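Local coordinates for protein putative nitroreductase (Thermotoga maritima, PDB 1VKW) that probably acts as an oxidoreductase, being a putative nitroreductase related to the FMN-dependent nitroreductases, at residues D39-L44 with W55-S60; I153-A158 with L183-S188; Q162-K167 with L173-E178. All blocks are in the same frame, centred on the assembly; numbering follows the deposited sequence.

Contact 1: residues D39-L44 with W55-S60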
loop_
_atom_site.group_PDB
_atom_site.type_symbol
_atom_site.label_atom_id
_atom_site.label_comp_id
_atom_site.label_asym_id
_atom_site.label_seq_id
_atom_site.Cartn_x
_atom_site.Cartn_y
_atom_site.Cartn_z
ATOM N N ASP A 39 7.990 13.989 -10.512
ATOM C CA ASP A 39 8.258 13.260 -11.759
ATOM C C ASP A 39 8.315 11.757 -11.511
ATOM O O ASP A 39 7.667 10.978 -12.213
ATOM C CB ASP A 39 9.578 13.717 -12.405
ATOM C CG ASP A 39 9.526 15.149 -12.922
ATOM O OD1 ASP A 39 8.444 15.776 -12.895
ATOM O OD2 ASP A 39 10.533 15.731 -13.376
ATOM N N ASP A 40 9.082 11.359 -10.499
ATOM C CA ASP A 40 9.241 9.950 -10.149
ATOM C C ASP A 40 7.889 9.270 -9.870
ATOM O O ASP A 40 7.641 8.161 -10.343
ATOM C CB ASP A 40 10.171 9.802 -8.939
ATOM C CG ASP A 40 11.624 10.119 -9.261
ATOM O OD1 ASP A 40 11.915 10.654 -10.352
ATOM O OD2 ASP A 40 12.553 9.868 -8.468
ATOM N N ILE A 41 7.021 9.946 -9.119
ATOM C CA ILE A 41 5.689 9.414 -8.804
ATOM C C ILE A 41 4.852 9.258 -10.067
ATOM O O ILE A 41 4.192 8.239 -10.260
ATOM C CB ILE A 41 4.953 10.325 -7.797
ATOM C CG1 ILE A 41 5.652 10.301 -6.438
ATOM C CG2 ILE A 41 3.499 9.881 -7.620
ATOM C CD1 ILE A 41 5.359 11.522 -5.597
ATOM N N GLU A 42 4.880 10.274 -10.924
ATOM C CA GLU A 42 4.092 10.262 -12.161
ATOM C C GLU A 42 4.509 9.144 -13.126
ATOM O O GLU A 42 3.672 8.605 -13.853
ATOM C CB GLU A 42 4.149 11.632 -12.846
ATOM C CG GLU A 42 3.403 12.707 -12.069
ATOM C CD GLU A 42 3.113 13.945 -12.892
ATOM O OE1 GLU A 42 4.014 14.399 -13.636
ATOM O OE2 GLU A 42 1.981 14.468 -12.789
ATOM N N ASN A 43 5.786 8.780 -13.102
ATOM C CA ASN A 43 6.288 7.696 -13.938
ATOM C C ASN A 43 5.997 6.302 -13.366
ATOM O O ASN A 43 6.066 5.308 -14.092
ATOM C CB ASN A 43 7.798 7.847 -14.153
ATOM C CG ASN A 43 8.240 7.370 -15.523
ATOM O OD1 ASN A 43 8.817 6.293 -15.662
ATOM N ND2 ASN A 43 7.956 8.170 -16.548
ATOM N N LEU A 44 5.699 6.226 -12.068
ATOM C CA LEU A 44 5.421 4.951 -11.416
ATOM C C LEU A 44 4.322 4.223 -12.182
ATOM O O LEU A 44 3.261 4.792 -12.430
ATOM C CB LEU A 44 4.993 5.166 -9.955
ATOM C CG LEU A 44 4.575 3.933 -9.137
ATOM C CD1 LEU A 44 5.715 2.920 -9.022
ATOM C CD2 LEU A 44 4.076 4.338 -7.745
ATOM N N TRP A 55 -4.338 10.990 -9.716
ATOM C CA TRP A 55 -3.509 11.315 -8.562
ATOM C C TRP A 55 -2.870 12.698 -8.682
ATOM O O TRP A 55 -2.400 13.107 -9.754
ATOM C CB TRP A 55 -2.463 10.226 -8.307
ATOM C CG TRP A 55 -3.109 8.966 -7.853
ATOM C CD1 TRP A 55 -3.403 7.877 -8.612
ATOM C CD2 TRP A 55 -3.597 8.683 -6.538
ATOM N NE1 TRP A 55 -4.018 6.917 -7.844
ATOM C CE2 TRP A 55 -4.156 7.390 -6.565
ATOM C CE3 TRP A 55 -3.612 9.392 -5.327
ATOM C CZ2 TRP A 55 -4.720 6.786 -5.433
ATOM C CZ3 TRP A 55 -4.165 8.788 -4.200
ATOM C CH2 TRP A 55 -4.716 7.499 -4.266
ATOM N N LYS A 56 -2.896 13.409 -7.558
ATOM C CA LYS A 56 -2.402 14.771 -7.455
ATOM C C LYS A 56 -1.366 14.813 -6.347
ATOM O O LYS A 56 -1.496 14.102 -5.341
ATOM C CB LYS A 56 -3.548 15.721 -7.123
ATOM C CG LYS A 56 -4.678 15.736 -8.148
ATOM C CD LYS A 56 -4.182 16.137 -9.533
ATOM C CE LYS A 56 -5.283 16.790 -10.360
ATOM N NZ LYS A 56 -6.525 15.970 -10.412
ATOM N N ILE A 57 -0.340 15.640 -6.544
ATOM C CA ILE A 57 0.766 15.763 -5.600
ATOM C C ILE A 57 0.912 17.229 -5.207
ATOM O O ILE A 57 1.134 18.080 -6.068
ATOM C CB ILE A 57 2.100 15.236 -6.222
ATOM C CG1 ILE A 57 1.912 13.874 -6.912
ATOM C CG2 ILE A 57 3.180 15.108 -5.153
ATOM C CD1 ILE A 57 1.679 13.959 -8.416
ATOM N N ASN A 58 0.762 17.520 -3.915
ATOM C CA ASN A 58 0.955 18.873 -3.401
ATOM C C ASN A 58 2.276 18.978 -2.642
ATOM O O ASN A 58 2.455 18.336 -1.605
ATOM C CB ASN A 58 -0.207 19.291 -2.491
ATOM C CG ASN A 58 -0.146 20.769 -2.097
ATOM O OD1 ASN A 58 -0.415 21.128 -0.949
ATOM N ND2 ASN A 58 0.209 21.629 -3.048
ATOM N N LEU A 59 3.193 19.788 -3.171
ATOM C CA LEU A 59 4.469 20.074 -2.513
ATOM C C LEU A 59 4.653 21.588 -2.357
ATOM O O LEU A 59 5.770 22.106 -2.383
ATOM C CB LEU A 59 5.653 19.398 -3.244
ATOM C CG LEU A 59 5.671 19.222 -4.770
ATOM C CD1 LEU A 59 7.079 18.872 -5.242
ATOM C CD2 LEU A 59 4.712 18.141 -5.228
ATOM N N SER A 60 3.528 22.284 -2.190
ATOM C CA SER A 60 3.511 23.692 -1.810
ATOM C C SER A 60 2.945 23.832 -0.395
ATOM O O SER A 60 2.543 24.925 0.024
ATOM C CB SER A 60 2.676 24.505 -2.805
ATOM O OG SER A 60 1.339 24.034 -2.863
#
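Ile-41 and Ile-57 meet through their methyl groups where helix 35-43 lies over strand 56-58. The apolar part of the contact rests on two approaches. CD1 of Ile-41 reaches CG2 of Ile-57 at 4.2 Å, and CD1 of Ile-57 lies 4.2 Å from CG of Glu-42, so the two methyls of one isoleucine serve successive residues of the helix. In Ile-57, CG1 stands beside the backbone N (chi1 -47°) and CG2 anti to it; this turns CG2 toward Ile-41, and chi2 (96°) carries CD1 to Glu-42 CG. Both isoleucines point their CB toward the opposing segment, whereas Glu-42 takes part through the aliphatic portion of its chain, with CG rather than the carboxylate nearest to the strand. The spacing is generous and the joined surface small, with the CA atoms of Ile-41 and Ile-57 8.6 Å apart.

Strand 56-58 is an outer strand of a four-stranded antiparallel sheet, its backbone paired with strand 64-67 through Lys-56 with Tyr-67 and Asn-58 with Tyr-65. Helix 35-43 therefore packs at the margin of this sheet. Ile-41 is buried here, touching Ile-66 of the sheet and Leu-91 of helix 74-93 as well as Ile-57. The indole of Trp-55 turns away from helix 35-43 to lie by Tyr-80 and Ile-87 of helix 74-93, where its NE1 is hydrogen-bonded to Gln-83.

No hydrogen bond crosses between 39-44 and 55-60; polar groups find partners within their own segment or in neighbouring parts of the fold. On the strand side, ND2 of Asn-58 donates to OG of Ser-60 at 2.7 Å; the bond is bent, with an N-H...O angle of 144°, and the hydroxyl sits somewhat out of the amide plane.

Contact 2: residues I153-A158 with L183-S188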
loop_
_atom_site.group_PDB
_atom_site.type_symbol
_atom_site.label_atom_id
_atom_site.label_comp_id
_atom_site.label_asym_id
_atom_site.label_seq_id
_atom_site.Cartn_x
_atom_site.Cartn_y
_atom_site.Cartn_z
ATOM N N ILE A 153 -0.589 -8.487 6.323
ATOM C CA ILE A 153 -0.898 -8.041 7.705
ATOM C C ILE A 153 -0.111 -6.801 8.118
ATOM O O ILE A 153 -0.554 -6.050 8.978
ATOM C CB ILE A 153 -0.615 -9.188 8.755
ATOM C CG1 ILE A 153 -1.517 -10.404 8.522
ATOM C CG2 ILE A 153 -0.760 -8.682 10.205
ATOM C CD1 ILE A 153 -2.876 -10.071 8.041
ATOM N N LEU A 154 1.055 -6.590 7.519
ATOM C CA LEU A 154 1.833 -5.385 7.804
ATOM C C LEU A 154 1.259 -4.131 7.135
ATOM O O LEU A 154 1.786 -3.043 7.327
ATOM C CB LEU A 154 3.308 -5.582 7.424
ATOM C CG LEU A 154 3.999 -6.721 8.197
ATOM C CD1 LEU A 154 5.370 -7.019 7.652
ATOM C CD2 LEU A 154 4.069 -6.431 9.703
ATOM N N ALA A 155 0.189 -4.276 6.357
ATOM C CA ALA A 155 -0.459 -3.129 5.723
ATOM C C ALA A 155 -0.959 -2.168 6.785
ATOM O O ALA A 155 -1.288 -2.596 7.894
ATOM C CB ALA A 155 -1.637 -3.586 4.846
ATOM N N PRO A 156 -1.017 -0.877 6.461
ATOM C CA PRO A 156 -1.623 0.081 7.358
ATOM C C PRO A 156 -3.136 -0.017 7.229
ATOM O O PRO A 156 -3.654 -0.561 6.245
ATOM C CB PRO A 156 -1.114 1.425 6.837
ATOM C CG PRO A 156 -0.959 1.205 5.363
ATOM C CD PRO A 156 -0.521 -0.233 5.231
ATOM N N SER A 157 -3.825 0.482 8.245
ATOM C CA SER A 157 -5.279 0.567 8.224
ATOM C C SER A 157 -5.691 1.744 9.089
ATOM O O SER A 157 -5.003 2.064 10.063
ATOM C CB SER A 157 -5.906 -0.736 8.727
ATOM O OG SER A 157 -5.463 -1.081 10.035
ATOM N N ALA A 158 -6.798 2.390 8.718
ATOM C CA ALA A 158 -7.396 3.443 9.520
ATOM C C ALA A 158 -7.495 3.029 10.985
ATOM O O ALA A 158 -8.086 1.989 11.301
ATOM C CB ALA A 158 -8.776 3.784 8.982
ATOM N N LEU A 183 -9.308 -2.515 2.682
ATOM C CA LEU A 183 -9.326 -3.692 1.810
ATOM C C LEU A 183 -8.360 -3.522 0.639
ATOM O O LEU A 183 -7.535 -4.395 0.386
ATOM C CB LEU A 183 -10.735 -3.954 1.260
ATOM C CG LEU A 183 -11.044 -5.418 0.893
ATOM C CD1 LEU A 183 -12.508 -5.562 0.509
ATOM C CD2 LEU A 183 -10.164 -5.948 -0.207
ATOM N N GLY A 184 -8.470 -2.384 -0.049
ATOM C CA GLY A 184 -7.619 -2.077 -1.185
ATOM C C GLY A 184 -6.153 -2.018 -0.806
ATOM O O GLY A 184 -5.309 -2.506 -1.544
ATOM N N ILE A 185 -5.860 -1.397 0.337
ATOM C CA ILE A 185 -4.488 -1.299 0.853
ATOM C C ILE A 185 -3.878 -2.696 1.044
ATOM O O ILE A 185 -2.797 -2.986 0.530
ATOM C CB ILE A 185 -4.465 -0.465 2.174
ATOM C CG1 ILE A 185 -4.767 1.018 1.885
ATOM C CG2 ILE A 185 -3.111 -0.555 2.870
ATOM C CD1 ILE A 185 -4.997 1.852 3.129
ATOM N N ALA A 186 -4.584 -3.561 1.772
ATOM C CA ALA A 186 -4.116 -4.919 2.016
ATOM C C ALA A 186 -3.989 -5.705 0.709
ATOM O O ALA A 186 -3.038 -6.468 0.519
ATOM C CB ALA A 186 -5.054 -5.639 2.972
ATOM N N LEU A 187 -4.947 -5.510 -0.191
ATOM C CA LEU A 187 -4.947 -6.207 -1.479
ATOM C C LEU A 187 -3.721 -5.844 -2.308
ATOM O O LEU A 187 -3.175 -6.702 -3.010
ATOM C CB LEU A 187 -6.228 -5.895 -2.255
ATOM C CG LEU A 187 -6.518 -6.656 -3.547
ATOM C CD1 LEU A 187 -6.846 -8.100 -3.257
ATOM C CD2 LEU A 187 -7.667 -5.967 -4.282
ATOM N N SER A 188 -3.282 -4.588 -2.207
ATOM C CA SER A 188 -2.054 -4.140 -2.873
ATOM C C SER A 188 -0.832 -4.907 -2.389
ATOM O O SER A 188 0.015 -5.298 -3.198
ATOM C CB SER A 188 -1.836 -2.626 -2.712
ATOM O OG SER A 188 -1.342 -2.286 -1.423
#
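Ile-185 presents CG2 to the ring of Pro-156 and to the methyl of Ala-155, packing the loop that follows helix 143-153 against helix 180-198 in the core of this nitroreductase-family fold. The proline and isoleucine side chains meet at a slant. CG2 of Ile-185 comes within 3.5 Å of CD of Pro-156, with CG of the same ring only slightly farther away. With CG2 anti to its own backbone N (chi1 -70° for CG1), Ile-185 directs this branch at the loop, close against Pro-156. Ala-155 points its CB toward the helix, where it lies 3.9 Å from Ile-185 CG2 and 4.0 Å from the CA of Ala-186. The small side chains of Ala-155 and Ala-186 let the two backbones come near, their CA atoms being 5.5 Å apart.

Around this junction, Arg-127 bonds to the carbonyl oxygens of Ile-153 and Leu-154, while Glu-85 of helix 74-93 and Trp-100 touch both Pro-156 and Ile-185. A sulfate ion, probably picked up from the crystallisation solution, lies about 4 Å from the Pro-156 side chain. Within the helix, OG of Ser-188 donates to the carbonyl oxygen of Ile-185 over an unusually short distance. The carbonyl oxygen of Pro-156, buried here with no polar partner in the model, rests 3.4 Å from CG2 of Ile-185.

Contact 3: residues Q162-K167 with L173-E178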
loop_
_atom_site.group_PDB
_atom_site.type_symbol
_atom_site.label_atom_id
_atom_site.label_comp_id
_atom_site.label_asym_id
_atom_site.label_seq_id
_atom_site.Cartn_x
_atom_site.Cartn_y
_atom_site.Cartn_z
ATOM N N GLN A 162 -7.149 -2.948 11.378
ATOM C CA GLN A 162 -6.707 -4.190 10.717
ATOM C C GLN A 162 -7.913 -5.022 10.306
ATOM O O GLN A 162 -8.048 -6.173 10.723
ATOM C CB GLN A 162 -5.803 -5.004 11.653
ATOM C CG GLN A 162 -4.555 -4.290 12.123
ATOM C CD GLN A 162 -4.003 -4.848 13.435
ATOM O OE1 GLN A 162 -3.523 -5.989 13.488
ATOM N NE2 GLN A 162 -4.032 -4.033 14.477
ATOM N N PRO A 163 -8.798 -4.432 9.499
ATOM C CA PRO A 163 -10.140 -4.976 9.284
ATOM C C PRO A 163 -10.221 -6.084 8.210
ATOM O O PRO A 163 -11.090 -6.030 7.343
ATOM C CB PRO A 163 -10.929 -3.732 8.842
ATOM C CG PRO A 163 -9.918 -2.904 8.085
ATOM C CD PRO A 163 -8.582 -3.183 8.728
ATOM N N TRP A 164 -9.353 -7.088 8.288
ATOM C CA TRP A 164 -9.245 -8.090 7.215
ATOM C C TRP A 164 -9.555 -9.497 7.669
ATOM O O TRP A 164 -9.151 -9.931 8.751
ATOM C CB TRP A 164 -7.848 -8.078 6.610
ATOM C CG TRP A 164 -7.311 -6.720 6.364
ATOM C CD1 TRP A 164 -7.774 -5.806 5.474
ATOM C CD2 TRP A 164 -6.181 -6.122 7.005
ATOM N NE1 TRP A 164 -7.009 -4.667 5.529
ATOM C CE2 TRP A 164 -6.017 -4.838 6.453
ATOM C CE3 TRP A 164 -5.287 -6.545 7.989
ATOM C CZ2 TRP A 164 -4.996 -3.970 6.854
ATOM C CZ3 TRP A 164 -4.263 -5.675 8.384
ATOM C CH2 TRP A 164 -4.134 -4.412 7.813
ATOM N N LYS A 165 -10.270 -10.221 6.823
ATOM C CA LYS A 165 -10.428 -11.651 6.999
ATOM C C LYS A 165 -9.867 -12.279 5.736
ATOM O O LYS A 165 -10.279 -11.901 4.634
ATOM C CB LYS A 165 -11.906 -11.996 7.195
ATOM C CG LYS A 165 -12.206 -13.368 7.774
ATOM C CD LYS A 165 -13.712 -13.482 8.172
ATOM C CE LYS A 165 -14.104 -14.861 8.708
ATOM N NZ LYS A 165 -15.596 -15.020 8.915
ATOM N N ILE A 166 -8.930 -13.216 5.896
ATOM C CA ILE A 166 -8.166 -13.774 4.777
ATOM C C ILE A 166 -8.388 -15.274 4.681
ATOM O O ILE A 166 -8.361 -15.988 5.698
ATOM C CB ILE A 166 -6.645 -13.493 4.953
ATOM C CG1 ILE A 166 -6.382 -11.998 5.183
ATOM C CG2 ILE A 166 -5.824 -14.042 3.765
ATOM C CD1 ILE A 166 -4.903 -11.692 5.529
ATOM N N LYS A 167 -8.590 -15.748 3.454
ATOM C CA LYS A 167 -8.830 -17.157 3.207
ATOM C C LYS A 167 -8.044 -17.602 1.996
ATOM O O LYS A 167 -8.083 -16.957 0.950
ATOM C CB LYS A 167 -10.334 -17.432 2.991
ATOM C CG LYS A 167 -10.669 -18.898 2.791
ATOM C CD LYS A 167 -12.171 -19.132 2.655
ATOM C CE LYS A 167 -12.772 -18.415 1.450
ATOM N NZ LYS A 167 -14.238 -18.699 1.360
ATOM N N LEU A 173 -6.183 -16.350 -2.964
ATOM C CA LEU A 173 -6.103 -15.751 -1.636
ATOM C C LEU A 173 -7.182 -14.700 -1.661
ATOM O O LEU A 173 -7.204 -13.859 -2.560
ATOM C CB LEU A 173 -4.724 -15.126 -1.390
ATOM C CG LEU A 173 -4.268 -14.749 0.025
ATOM C CD1 LEU A 173 -4.433 -15.871 1.047
ATOM C CD2 LEU A 173 -2.805 -14.351 -0.041
ATOM N N CYS A 174 -8.124 -14.822 -0.735
ATOM C CA CYS A 174 -9.274 -13.925 -0.657
ATOM C C CYS A 174 -9.203 -13.062 0.590
ATOM O O CYS A 174 -8.953 -13.569 1.674
ATOM C CB CYS A 174 -10.566 -14.735 -0.662
ATOM S SG CYS A 174 -10.793 -15.707 -2.177
ATOM N N ILE A 175 -9.422 -11.761 0.413
ATOM C CA ILE A 175 -9.476 -10.800 1.502
ATOM C C ILE A 175 -10.857 -10.160 1.515
ATOM O O ILE A 175 -11.295 -9.607 0.500
ATOM C CB ILE A 175 -8.416 -9.704 1.304
ATOM C CG1 ILE A 175 -7.018 -10.321 1.230
ATOM C CG2 ILE A 175 -8.495 -8.673 2.426
ATOM C CD1 ILE A 175 -5.961 -9.344 0.773
ATOM N N SER A 176 -11.529 -10.236 2.662
ATOM C CA SER A 176 -12.824 -9.593 2.872
ATOM C C SER A 176 -12.709 -8.532 3.959
ATOM O O SER A 176 -12.000 -8.725 4.962
ATOM C CB SER A 176 -13.872 -10.619 3.297
ATOM O OG SER A 176 -13.861 -11.764 2.459
ATOM N N SER A 177 -13.409 -7.419 3.754
ATOM C CA SER A 177 -13.476 -6.331 4.722
ATOM C C SER A 177 -14.703 -5.453 4.481
ATOM O O SER A 177 -15.126 -5.275 3.346
ATOM C CB SER A 177 -12.236 -5.451 4.611
ATOM O OG SER A 177 -12.226 -4.467 5.626
ATOM N N GLU A 178 -15.228 -4.881 5.563
ATOM C CA GLU A 178 -16.269 -3.846 5.509
ATOM C C GLU A 178 -15.710 -2.442 5.201
ATOM O O GLU A 178 -16.479 -1.488 5.042
ATOM C CB GLU A 178 -17.020 -3.771 6.848
ATOM C CG GLU A 178 -17.466 -5.098 7.460
ATOM C CD GLU A 178 -18.524 -5.824 6.645
ATOM O OE1 GLU A 178 -18.665 -5.568 5.428
ATOM O OE2 GLU A 178 -19.222 -6.680 7.232
HETATM O O HOH W 1 -14.248 -5.677 8.322
HETATM O O HOH W 2 -11.777 -13.606 2.719
#
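A beta hairpin, formed by strands 165-168 and 172-176 of a four-stranded antiparallel sheet, brings Lys-165 opposite Ser-176 and Lys-167 opposite Cys-174 as hydrogen-bonded pairs. Lys-165 and Ser-176 exchange two bonds, each 2.9 Å from N to O. The second pair is joined by a bond of 2.8 Å from Lys-167 N to Cys-174 O and one of 2.7 Å from Cys-174 N to Lys-167 O. Between them Ile-166 and Ile-175 form a non-hydrogen-bonded pair, in which the CA of Ile-166 lies 3.2 Å from Cys-174 O in a CA-H...O contact.

The face carrying Ile-166 and Ile-175 is apolar. CG2 of Ile-166, anti to its backbone N, meets CD1 of Leu-173 at 3.6 Å, and these two side chains also touch helix 143-153. CG2 of Ile-175 approaches Trp-164 CD1, while helix 180-198 packs against both residues. On the other face, Cys-174 forms a disulfide with Cys-213 of the neighbouring strand, and Ser-176 OG bonds to Thr-211; a water joins that hydroxyl to Lys-165 O.

Beyond the paired strands, Pro-163 centres an inverse gamma turn, and its carbonyl oxygen accepts a bond from Ser-177 OG at 2.6 Å. The hydroxyl, anti to the backbone N (chi1 -174°), approaches 26° from the carbonyl plane and is also bonded to Arg-179 N. Replacing Ser-177 with an alanine would probably leave Pro-163 O without this short bond, with a weak one from water still in place, and remove an acceptor from Arg-179 N. The hairpin is thus joined by backbone bonds along its strands and by one side-chain hydroxyl at its open end, while the disulfide fixes it covalently to strand 211-215, its neighbour in the sheet.

Contacts 2 and 3 are neighbours, their centres about 9 Å apart, whereas the centres of contacts 1 and 3 are about 30 Å apart, on opposite sides of the chain's centre. Contact 2 is central and wholly buried; contact 1 is marginal and only partly buried; contact 3 is mostly buried, with its lysines outward. Contacts 1 and 2 join a helix to a strand or loop by methyl packing without a crossing hydrogen bond, while contact 3 pairs two strands through backbone bonds. Contacts 2 and 3 share a boundary: Ser-157 OG and Gln-162 N are probably hydrogen-bonded at 2.9 Å, and Trp-164 packs on Ala-186. Each of the two sheets takes part in one contact away from the chain's centre, with contact 2 between.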